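Local coordinates for hypothetical protein SpyM3_0169 (PDB 1PG6) that is of unknown function but belongs to the AIM24 mitochondrial-biogenesis family of the cupin clan and carries bound calcium ions, at residues Glu27-Leu38 against Ile82-Leu93. Residues are numbered along the deposited sequence; the frame is centred on the assembly and turned at random.
Sequences EIDLEHGGSVYL and ITQAMSNGDGKL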
ATOM      1  N   GLU A  27     -14.723  -8.009   0.958  1.00 14.11           N
ATOM      2  CA  GLU A  27     -15.935  -7.775   0.190  1.00 16.35           C
ATOM      3  C   GLU A  27     -16.300  -6.317   0.407  1.00 17.60           C
ATOM      4  O   GLU A  27     -16.402  -5.855   1.546  1.00 17.98           O
ATOM      5  CB  GLU A  27     -17.073  -8.677   0.675  1.00 18.64           C
ATOM      6  CG  GLU A  27     -16.785 -10.170   0.599  1.00 24.71           C
ATOM      7  CD  GLU A  27     -17.947 -11.010   1.116  1.00 29.23           C
ATOM      8  OE1 GLU A  27     -18.406 -10.760   2.251  1.00 33.96           O
ATOM      9  OE2 GLU A  27     -18.400 -11.921   0.394  1.00 32.03           O
ATOM     10  N   ILE A  28     -16.499  -5.596  -0.690  1.00 17.59           N
ATOM     11  CA  ILE A  28     -16.814  -4.175  -0.630  1.00 18.87           C
ATOM     12  C   ILE A  28     -18.163  -3.837  -1.250  1.00 19.52           C
ATOM     13  O   ILE A  28     -18.473  -4.276  -2.354  1.00 20.38           O
ATOM     14  CB  ILE A  28     -15.727  -3.358  -1.364  1.00 19.40           C
ATOM     15  CG1 ILE A  28     -14.374  -3.553  -0.670  1.00 19.54           C
ATOM     16  CG2 ILE A  28     -16.101  -1.886  -1.400  1.00 17.43           C
ATOM     17  CD1 ILE A  28     -13.223  -2.883  -1.394  1.00 22.28           C
ATOM     18  N   ASP A  29     -18.964  -3.063  -0.525  1.00 21.59           N
ATOM     19  CA  ASP A  29     -20.267  -2.634  -1.018  1.00 23.38           C
ATOM     20  C   ASP A  29     -20.171  -1.163  -1.381  1.00 24.14           C
ATOM     21  O   ASP A  29     -19.758  -0.336  -0.565  1.00 22.17           O
ATOM     22  CB  ASP A  29     -21.361  -2.826   0.039  1.00 26.42           C
ATOM     23  CG  ASP A  29     -21.743  -4.276   0.222  1.00 29.22           C
ATOM     24  OD1 ASP A  29     -21.311  -4.889   1.220  1.00 31.10           O
ATOM     25  OD2 ASP A  29     -22.473  -4.806  -0.642  1.00 32.12           O
ATOM     26  N   LEU A  30     -20.543  -0.849  -2.616  1.00 25.31           N
ATOM     27  CA  LEU A  30     -20.505   0.523  -3.108  1.00 27.12           C
ATOM     28  C   LEU A  30     -21.902   1.038  -3.418  1.00 28.51           C
ATOM     29  O   LEU A  30     -22.683   0.370  -4.094  1.00 28.30           O
ATOM     30  CB  LEU A  30     -19.656   0.610  -4.378  1.00 26.83           C
ATOM     31  CG  LEU A  30     -18.150   0.360  -4.269  1.00 25.13           C
ATOM     32  CD1 LEU A  30     -17.526   0.464  -5.651  1.00 26.01           C
ATOM     33  CD2 LEU A  30     -17.525   1.369  -3.326  1.00 24.98           C
ATOM     34  N   GLU A  31     -22.213   2.225  -2.913  1.00 31.02           N
ATOM     35  CA  GLU A  31     -23.507   2.839  -3.167  1.00 33.41           C
ATOM     36  C   GLU A  31     -23.442   3.494  -4.539  1.00 33.69           C
ATOM     37  O   GLU A  31     -22.368   3.589  -5.137  1.00 33.27           O
ATOM     38  CB  GLU A  31     -23.817   3.899  -2.109  1.00 35.36           C
ATOM     39  CG  GLU A  31     -24.432   3.354  -0.832  1.00 39.98           C
ATOM     40  CD  GLU A  31     -24.903   4.455   0.098  1.00 42.37           C
ATOM     41  OE1 GLU A  31     -24.052   5.083   0.763  1.00 43.53           O
ATOM     42  OE2 GLU A  31     -26.127   4.702   0.155  1.00 44.25           O
ATOM     43  N   HIS A  32     -24.587   3.942  -5.038  1.00 33.83           N
ATOM     44  CA  HIS A  32     -24.627   4.590  -6.340  1.00 33.42           C
ATOM     45  C   HIS A  32     -23.648   5.760  -6.358  1.00 31.84           C
ATOM     46  O   HIS A  32     -23.618   6.569  -5.432  1.00 31.71           O
ATOM     47  CB  HIS A  32     -26.038   5.096  -6.639  1.00 35.38           C
ATOM     48  CG  HIS A  32     -26.159   5.790  -7.957  1.00 37.11           C
ATOM     49  ND1 HIS A  32     -25.858   5.172  -9.153  1.00 37.34           N
ATOM     50  CD2 HIS A  32     -26.535   7.051  -8.272  1.00 38.03           C
ATOM     51  CE1 HIS A  32     -26.044   6.022 -10.146  1.00 38.75           C
ATOM     52  NE2 HIS A  32     -26.455   7.172  -9.638  1.00 38.81           N
ATOM     53  N   GLY A  33     -22.841   5.838  -7.414  1.00 31.20           N
ATOM     54  CA  GLY A  33     -21.875   6.915  -7.531  1.00 29.86           C
ATOM     55  C   GLY A  33     -20.629   6.729  -6.684  1.00 29.57           C
ATOM     56  O   GLY A  33     -19.718   7.553  -6.731  1.00 30.03           O
ATOM     57  N   GLY A  34     -20.583   5.647  -5.912  1.00 28.84           N
ATOM     58  CA  GLY A  34     -19.429   5.392  -5.065  1.00 27.13           C
ATOM     59  C   GLY A  34     -18.253   4.804  -5.822  1.00 26.19           C
ATOM     60  O   GLY A  34     -18.431   4.127  -6.836  1.00 25.19           O
ATOM     61  N   SER A  35     -17.044   5.058  -5.334  1.00 25.00           N
ATOM     62  CA  SER A  35     -15.849   4.541  -5.988  1.00 24.27           C
ATOM     63  C   SER A  35     -14.776   4.166  -4.979  1.00 22.90           C
ATOM     64  O   SER A  35     -14.852   4.519  -3.802  1.00 21.25           O
ATOM     65  CB  SER A  35     -15.273   5.582  -6.947  1.00 25.25           C
ATOM     66  OG  SER A  35     -14.707   6.663  -6.229  1.00 27.81           O
ATOM     67  N   VAL A  36     -13.766   3.454  -5.459  1.00 21.11           N
ATOM     68  CA  VAL A  36     -12.670   3.044  -4.604  1.00 19.93           C
ATOM     69  C   VAL A  36     -11.419   2.800  -5.426  1.00 17.00           C
ATOM     70  O   VAL A  36     -11.485   2.258  -6.532  1.00 17.91           O
ATOM     71  CB  VAL A  36     -13.022   1.754  -3.829  1.00 21.01           C
ATOM     72  CG1 VAL A  36     -13.394   0.643  -4.796  1.00 21.48           C
ATOM     73  CG2 VAL A  36     -11.855   1.335  -2.956  1.00 22.41           C
ATOM     74  N   TYR A  37     -10.284   3.224  -4.884  1.00 17.12           N
ATOM     75  CA  TYR A  37      -8.995   3.020  -5.531  1.00 15.83           C
ATOM     76  C   TYR A  37      -8.546   1.633  -5.086  1.00 15.94           C
ATOM     77  O   TYR A  37      -8.741   1.264  -3.927  1.00 15.25           O
ATOM     78  CB  TYR A  37      -7.960   4.038  -5.050  1.00 18.21           C
ATOM     79  CG  TYR A  37      -8.273   5.483  -5.365  1.00 21.71           C
ATOM     80  CD1 TYR A  37      -9.016   6.269  -4.481  1.00 24.08           C
ATOM     81  CD2 TYR A  37      -7.806   6.071  -6.539  1.00 24.77           C
ATOM     82  CE1 TYR A  37      -9.282   7.611  -4.762  1.00 25.86           C
ATOM     83  CE2 TYR A  37      -8.069   7.409  -6.828  1.00 25.85           C
ATOM     84  CZ  TYR A  37      -8.803   8.171  -5.940  1.00 27.50           C
ATOM     85  OH  TYR A  37      -9.050   9.498  -6.225  1.00 30.17           O
ATOM     86  N   LEU A  38      -7.940   0.872  -5.989  1.00 14.53           N
ATOM     87  CA  LEU A  38      -7.487  -0.468  -5.633  1.00 14.87           C
ATOM     88  C   LEU A  38      -6.161  -0.872  -6.253  1.00 14.45           C
ATOM     89  O   LEU A  38      -5.779  -0.402  -7.329  1.00 13.75           O
ATOM     90  CB  LEU A  38      -8.542  -1.512  -6.012  1.00 15.00           C
ATOM     91  CG  LEU A  38      -8.999  -1.521  -7.470  1.00 16.40           C
ATOM     92  CD1 LEU A  38      -8.932  -2.924  -8.052  1.00 17.42           C
ATOM     93  CD2 LEU A  38     -10.418  -0.979  -7.536  1.00 16.54           C
ATOM     94  N   ILE A  82      -2.431   1.583  -9.600  1.00 20.68           N
ATOM     95  CA  ILE A  82      -3.646   1.768  -8.826  1.00 19.98           C
ATOM     96  C   ILE A  82      -4.786   2.040  -9.800  1.00 21.40           C
ATOM     97  O   ILE A  82      -4.693   2.932 -10.646  1.00 20.51           O
ATOM     98  CB  ILE A  82      -3.528   2.949  -7.842  1.00 18.92           C
ATOM     99  CG1 ILE A  82      -2.449   2.648  -6.797  1.00 19.01           C
ATOM    100  CG2 ILE A  82      -4.871   3.195  -7.163  1.00 18.04           C
ATOM    101  CD1 ILE A  82      -2.253   3.754  -5.771  1.00 17.81           C
ATOM    102  N   THR A  83      -5.848   1.251  -9.693  1.00 20.86           N
ATOM    103  CA  THR A  83      -7.006   1.416 -10.558  1.00 21.49           C
ATOM    104  C   THR A  83      -8.186   1.880  -9.722  1.00 21.95           C
ATOM    105  O   THR A  83      -8.108   1.929  -8.493  1.00 19.82           O
ATOM    106  CB  THR A  83      -7.362   0.095 -11.275  1.00 22.16           C
ATOM    107  OG1 THR A  83      -7.605  -0.930 -10.306  1.00 22.80           O
ATOM    108  CG2 THR A  83      -6.219  -0.337 -12.176  1.00 21.54           C
ATOM    109  N   GLN A  84      -9.283   2.234 -10.378  1.00 24.55           N
ATOM    110  CA  GLN A  84     -10.447   2.696  -9.639  1.00 27.21           C
ATOM    111  C   GLN A  84     -11.718   2.029 -10.130  1.00 27.66           C
ATOM    112  O   GLN A  84     -11.951   1.916 -11.332  1.00 28.03           O
ATOM    113  CB  GLN A  84     -10.562   4.219  -9.742  1.00 30.63           C
ATOM    114  CG  GLN A  84     -11.598   4.827  -8.806  1.00 35.52           C
ATOM    115  CD  GLN A  84     -11.351   6.304  -8.539  1.00 38.17           C
ATOM    116  OE1 GLN A  84     -11.302   7.115  -9.463  1.00 39.14           O
ATOM    117  NE2 GLN A  84     -11.196   6.656  -7.267  1.00 39.06           N
ATOM    118  N   ALA A  85     -12.531   1.578  -9.183  1.00 26.75           N
ATOM    119  CA  ALA A  85     -13.789   0.922  -9.496  1.00 28.11           C
ATOM    120  C   ALA A  85     -14.934   1.882  -9.201  1.00 29.18           C
ATOM    121  O   ALA A  85     -14.971   2.501  -8.139  1.00 28.59           O
ATOM    122  CB  ALA A  85     -13.936  -0.342  -8.662  1.00 26.92           C
HETATM  123  N   MSE A  86     -15.850   2.020 -10.157  1.00 30.55           N
HETATM  124  CA  MSE A  86     -17.007   2.899  -9.999  1.00 33.78           C
HETATM  125  C   MSE A  86     -18.294   2.087 -10.032  1.00 31.50           C
HETATM  126  O   MSE A  86     -18.402   1.111 -10.772  1.00 31.10           O
HETATM  127  CB  MSE A  86     -17.047   3.956 -11.108  1.00 38.33           C
HETATM  128  CG  MSE A  86     -16.124   5.141 -10.884  1.00 46.12           C
HETATM  129 SE   MSE A  86     -14.260   4.743 -11.142  1.00 56.48          SE
HETATM  130  CE  MSE A  86     -14.005   5.643 -12.837  1.00 54.23           C
ATOM    131  N   SER A  87     -19.272   2.503  -9.235  1.00 30.97           N
ATOM    132  CA  SER A  87     -20.545   1.800  -9.165  1.00 31.28           C
ATOM    133  C   SER A  87     -21.719   2.638  -9.663  1.00 32.52           C
ATOM    134  O   SER A  87     -21.849   3.816  -9.325  1.00 30.80           O
ATOM    135  CB  SER A  87     -20.812   1.357  -7.724  1.00 31.93           C
ATOM    136  OG  SER A  87     -21.979   0.561  -7.635  1.00 31.54           O
ATOM    137  N   ASN A  88     -22.564   2.012 -10.475  1.00 33.54           N
ATOM    138  CA  ASN A  88     -23.755   2.653 -11.021  1.00 35.17           C
ATOM    139  C   ASN A  88     -24.913   1.953 -10.319  1.00 35.08           C
ATOM    140  O   ASN A  88     -25.427   0.943 -10.799  1.00 36.17           O
ATOM    141  CB  ASN A  88     -23.825   2.428 -12.535  1.00 36.47           C
ATOM    142  CG  ASN A  88     -24.871   3.297 -13.210  1.00 38.81           C
ATOM    143  OD1 ASN A  88     -24.926   3.376 -14.438  1.00 40.15           O
ATOM    144  ND2 ASN A  88     -25.706   3.951 -12.413  1.00 38.46           N
ATOM    145  N   GLY A  89     -25.310   2.496  -9.173  1.00 35.96           N
ATOM    146  CA  GLY A  89     -26.368   1.897  -8.380  1.00 35.61           C
ATOM    147  C   GLY A  89     -25.664   1.140  -7.270  1.00 35.93           C
ATOM    148  O   GLY A  89     -24.468   1.343  -7.066  1.00 35.88           O
ATOM    149  N   ASP A  90     -26.372   0.280  -6.545  1.00 35.75           N
ATOM    150  CA  ASP A  90     -25.732  -0.485  -5.478  1.00 34.99           C
ATOM    151  C   ASP A  90     -24.908  -1.608  -6.097  1.00 32.78           C
ATOM    152  O   ASP A  90     -25.441  -2.456  -6.809  1.00 31.86           O
ATOM    153  CB  ASP A  90     -26.775  -1.074  -4.522  1.00 37.21           C
ATOM    154  CG  ASP A  90     -27.468  -0.014  -3.687  1.00 39.40           C
ATOM    155  OD1 ASP A  90     -26.765   0.792  -3.037  1.00 40.22           O
ATOM    156  OD2 ASP A  90     -28.715   0.010  -3.673  1.00 39.94           O
ATOM    157  N   GLY A  91     -23.605  -1.607  -5.832  1.00 30.48           N
ATOM    158  CA  GLY A  91     -22.748  -2.633  -6.395  1.00 25.94           C
ATOM    159  C   GLY A  91     -21.841  -3.314  -5.388  1.00 24.58           C
ATOM    160  O   GLY A  91     -21.676  -2.840  -4.265  1.00 20.90           O
ATOM    161  N   LYS A  92     -21.245  -4.427  -5.802  1.00 23.94           N
ATOM    162  CA  LYS A  92     -20.356  -5.182  -4.934  1.00 23.27           C
ATOM    163  C   LYS A  92     -19.109  -5.650  -5.667  1.00 21.70           C
ATOM    164  O   LYS A  92     -19.119  -5.847  -6.880  1.00 20.87           O
ATOM    165  CB  LYS A  92     -21.081  -6.411  -4.375  1.00 26.25           C
ATOM    166  CG  LYS A  92     -22.329  -6.112  -3.567  1.00 29.99           C
ATOM    167  CD  LYS A  92     -22.979  -7.401  -3.090  1.00 33.42           C
ATOM    168  CE  LYS A  92     -24.275  -7.133  -2.338  1.00 36.36           C
ATOM    169  NZ  LYS A  92     -24.904  -8.401  -1.868  1.00 39.36           N
ATOM    170  N   LEU A  93     -18.022  -5.817  -4.925  1.00 19.28           N
ATOM    171  CA  LEU A  93     -16.792  -6.312  -5.516  1.00 17.00           C
ATOM    172  C   LEU A  93     -15.968  -6.924  -4.400  1.00 16.18           C
ATOM    173  O   LEU A  93     -16.181  -6.629  -3.225  1.00 17.32           O
ATOM    174  CB  LEU A  93     -16.008  -5.199  -6.219  1.00 19.20           C
ATOM    175  CG  LEU A  93     -15.302  -4.107  -5.420  1.00 19.93           C
ATOM    176  CD1 LEU A  93     -14.183  -3.512  -6.268  1.00 20.40           C
ATOM    177  CD2 LEU A  93     -16.289  -3.030  -4.999  1.00 21.92           C
TER
HETATM  178  O   HOH W   1     -23.986  -3.282  -2.423  1.00 38.06           O
HETATM  179  O   HOH W   2     -27.267   3.436  -3.320  1.00 44.76           O
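I28 and L30 pair with L93 and G91 where two strand-turn-strand units (beta-arches) of the AIM24 domain lie side by side, each giving one strand to each of the two sheets, an arrangement consistent with the cupin-type beta-sandwich. Strand 27-30 runs antiparallel to 91-93, and strand 35-38 to 82-87. In the first pairing both hydrogen-bonded pairs have their bonds in both directions; I28 N to L93 O, 2.8 Å, is nearly straight. In the second, V36 with A85 and L38 with T83 are likewise bonded both ways: A85 N donates to V36 O at 2.9 Å, and L38 N to T83 O at 2.7 Å. S87 N to G34 O and G33 N to S87 O carry the bonding into the type II turn E31-G34, which is closed by its own G34 N to E31 O bond.

The two turns meet side by side. S87 OG, anti to its own N (chi1 -174°), donates to G89 O two residues on, while S87 CB packs on L30 CB at 3.6 Å. The imidazole of H32 offers ND1, at its edge, to G89 N, but the bond is weak and bent to 118°. A water accepts from H32 N and donates to D90 OD1. Another donates to both D29 OD2 and G91 O, giving G91 O a second donor besides L30 N. K92 extends alongside D29, K92 CG lying 3.2 Å from D29 OD2, with NZ beyond salt-bridge range.

Between the sheets, I28, L30, V36, L38, A85 and L93 pack together, with M13 against I28, L30 and V36. On the outer face of 35-38, the extended Q84 lies along Y37 and sets NE2 over the centre of the phenol ring, 3.0 Å above its plane, the amide turned 41° to the ring.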